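Local coordinates for protein Niban 2 (Homo sapiens, PDB 7CTP), which may suppress apoptosis and may promote melanoma cell invasion in vitro, and is represented here by a piece comprising its PH domain and a large helical part, at residues D362-E367 with E473-K478. Sequence-based numbering, arbitrary orientation.
Sequences DVFFKE and ERVLKK
Leu476 pushes its forked end into the notch between the rings of Phe364 and Phe365, one methyl for each ring. Leu476 CD1 lies at the edge of the Phe365 ring, in its plane and 3.6 Å from Phe365 CD1; Leu476 CD2 lies at the edge of the Phe364 ring, 3.9 Å from Phe364 CD2. With CG anti to its carbonyl carbon (chi1 -70°), Leu476 turns this fork across the groove. The second bump runs the other way: the ring of Phe364 lies beside Leu476, and Phe364 CZ meets Val475 CG1 at 3.7 Å, the two side chains crossing nearly at right angles. Phe364 thus touches both neighbours, and its anti chi1 (172°) extends the ring toward the opposing helix. Replacing Phe364 with an alanine would probably open a gap beside Val475 CG1 and leave the CD2 branch of Leu476 without the ring edge it rests against. The segment axes stand 11.4 Å apart, so the large side chains must span the interval, and the contact is wholly apolar. Leu472, a turn before Leu476, touches both phenylalanines, while Met440 and Val444 of helix 422-455 pack on Phe364 and Leu57, from a loop, touches Val475. Phe364 is buried, whereas Phe365 lies at the exposed border of the seam. Segments 362-367 and 473-478 run antiparallel, their axes at 171°, and the arrangement is that of an antiparallel helix pair packed against a third helix, 422-455, as in a helical bundle, whose apolar core these interlocking side chains help fill in the helical part of Niban 2.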
loop_
_atom_site.group_PDB
_atom_site.type_symbol
_atom_site.label_atom_id
_atom_site.label_comp_id
_atom_site.label_asym_id
_atom_site.label_seq_id
_atom_site.Cartn_x
_atom_site.Cartn_y
_atom_site.Cartn_z
ATOM N N ASP A 362 3.929 -13.640 -19.672
ATOM C CA ASP A 362 3.199 -14.049 -20.867
ATOM C C ASP A 362 2.611 -12.848 -21.594
ATOM O O ASP A 362 2.623 -12.795 -22.828
ATOM C CB ASP A 362 2.105 -15.049 -20.489
ATOM C CG ASP A 362 2.666 -16.351 -19.948
ATOM O OD1 ASP A 362 3.902 -16.551 -20.030
ATOM O OD2 ASP A 362 1.876 -17.177 -19.439
ATOM N N VAL A 363 2.094 -11.869 -20.846
ATOM C CA VAL A 363 1.541 -10.677 -21.478
ATOM C C VAL A 363 2.644 -9.879 -22.159
ATOM O O VAL A 363 2.465 -9.352 -23.265
ATOM C CB VAL A 363 0.782 -9.830 -20.437
ATOM C CG1 VAL A 363 0.489 -8.442 -20.989
ATOM C CG2 VAL A 363 -0.532 -10.521 -20.049
ATOM N N PHE A 364 3.804 -9.779 -21.503
ATOM C CA PHE A 364 4.946 -9.080 -22.085
ATOM C C PHE A 364 5.380 -9.750 -23.382
ATOM O O PHE A 364 5.565 -9.087 -24.410
ATOM C CB PHE A 364 6.091 -9.067 -21.076
ATOM C CG PHE A 364 7.388 -8.553 -21.629
ATOM C CD1 PHE A 364 7.508 -7.236 -22.048
ATOM C CD2 PHE A 364 8.488 -9.389 -21.722
ATOM C CE1 PHE A 364 8.705 -6.762 -22.557
ATOM C CE2 PHE A 364 9.688 -8.922 -22.230
ATOM C CZ PHE A 364 9.796 -7.610 -22.645
ATOM N N PHE A 365 5.526 -11.072 -23.341
ATOM C CA PHE A 365 5.938 -11.850 -24.509
ATOM C C PHE A 365 4.973 -11.661 -25.674
ATOM O O PHE A 365 5.400 -11.493 -26.824
ATOM C CB PHE A 365 6.033 -13.320 -24.111
ATOM C CG PHE A 365 6.640 -14.210 -25.154
ATOM C CD1 PHE A 365 8.001 -14.451 -25.161
ATOM C CD2 PHE A 365 5.847 -14.839 -26.099
ATOM C CE1 PHE A 365 8.573 -15.282 -26.106
ATOM C CE2 PHE A 365 6.421 -15.675 -27.046
ATOM C CZ PHE A 365 7.781 -15.892 -27.047
ATOM N N LYS A 366 3.665 -11.678 -25.390
ATOM C CA LYS A 366 2.662 -11.503 -26.438
ATOM C C LYS A 366 2.734 -10.112 -27.055
ATOM O O LYS A 366 2.649 -9.965 -28.280
ATOM C CB LYS A 366 1.267 -11.763 -25.872
ATOM C CG LYS A 366 0.137 -11.322 -26.789
ATOM C CD LYS A 366 -1.215 -11.571 -26.147
ATOM C CE LYS A 366 -2.287 -10.747 -26.827
ATOM N NZ LYS A 366 -2.219 -10.932 -28.303
ATOM N N GLU A 367 2.906 -9.079 -26.224
ATOM C CA GLU A 367 2.907 -7.717 -26.745
ATOM C C GLU A 367 4.140 -7.460 -27.601
ATOM O O GLU A 367 4.055 -6.795 -28.642
ATOM C CB GLU A 367 2.816 -6.721 -25.589
ATOM C CG GLU A 367 1.457 -6.731 -24.912
ATOM C CD GLU A 367 0.334 -6.374 -25.866
ATOM O OE1 GLU A 367 0.456 -5.360 -26.587
ATOM O OE2 GLU A 367 -0.670 -7.113 -25.893
ATOM N N GLU A 473 14.595 -12.245 -25.962
ATOM C CA GLU A 473 15.108 -13.385 -25.209
ATOM C C GLU A 473 16.052 -12.933 -24.095
ATOM O O GLU A 473 16.081 -13.537 -23.016
ATOM C CB GLU A 473 15.800 -14.367 -26.155
ATOM C CG GLU A 473 15.812 -15.819 -25.685
ATOM C CD GLU A 473 14.418 -16.396 -25.451
ATOM O OE1 GLU A 473 13.502 -16.135 -26.263
ATOM O OE2 GLU A 473 14.246 -17.117 -24.441
ATOM N N ARG A 474 16.819 -11.861 -24.332
ATOM C CA ARG A 474 17.690 -11.325 -23.288
ATOM C C ARG A 474 16.881 -10.722 -22.146
ATOM O O ARG A 474 17.248 -10.871 -20.973
ATOM C CB ARG A 474 18.628 -10.265 -23.859
ATOM C CG ARG A 474 19.883 -10.809 -24.504
ATOM C CD ARG A 474 20.686 -9.692 -25.151
ATOM N NE ARG A 474 21.297 -8.796 -24.171
ATOM C CZ ARG A 474 21.557 -7.511 -24.396
ATOM N NH1 ARG A 474 21.257 -6.968 -25.571
ATOM N NH2 ARG A 474 22.116 -6.765 -23.449
ATOM N N VAL A 475 15.807 -10.005 -22.473
ATOM C CA VAL A 475 14.995 -9.373 -21.438
ATOM C C VAL A 475 14.248 -10.429 -20.633
ATOM O O VAL A 475 14.086 -10.304 -19.413
ATOM C CB VAL A 475 14.048 -8.333 -22.070
ATOM C CG1 VAL A 475 13.103 -7.735 -21.024
ATOM C CG2 VAL A 475 14.863 -7.235 -22.734
ATOM N N LEU A 476 13.806 -11.500 -21.294
ATOM C CA LEU A 476 13.127 -12.579 -20.586
ATOM C C LEU A 476 14.036 -13.238 -19.550
ATOM O O LEU A 476 13.576 -13.608 -18.460
ATOM C CB LEU A 476 12.607 -13.616 -21.585
ATOM C CG LEU A 476 11.431 -13.202 -22.471
ATOM C CD1 LEU A 476 11.175 -14.272 -23.537
ATOM C CD2 LEU A 476 10.160 -12.932 -21.648
ATOM N N LYS A 477 15.327 -13.405 -19.860
ATOM C CA LYS A 477 16.224 -13.999 -18.866
ATOM C C LYS A 477 16.451 -13.048 -17.696
ATOM O O LYS A 477 16.477 -13.481 -16.537
ATOM C CB LYS A 477 17.557 -14.417 -19.502
ATOM C CG LYS A 477 17.380 -15.417 -20.637
ATOM C CD LYS A 477 18.492 -16.448 -20.785
ATOM C CE LYS A 477 18.211 -17.381 -21.974
ATOM N NZ LYS A 477 18.411 -16.734 -23.313
ATOM N N LYS A 478 16.583 -11.745 -17.973
ATOM C CA LYS A 478 16.659 -10.778 -16.879
ATOM C C LYS A 478 15.365 -10.776 -16.074
ATOM O O LYS A 478 15.394 -10.696 -14.838
ATOM C CB LYS A 478 16.958 -9.377 -17.416
ATOM C CG LYS A 478 18.294 -9.257 -18.165
ATOM C CD LYS A 478 18.435 -7.885 -18.813
ATOM C CE LYS A 478 19.693 -7.799 -19.679
ATOM N NZ LYS A 478 20.940 -7.851 -18.865
#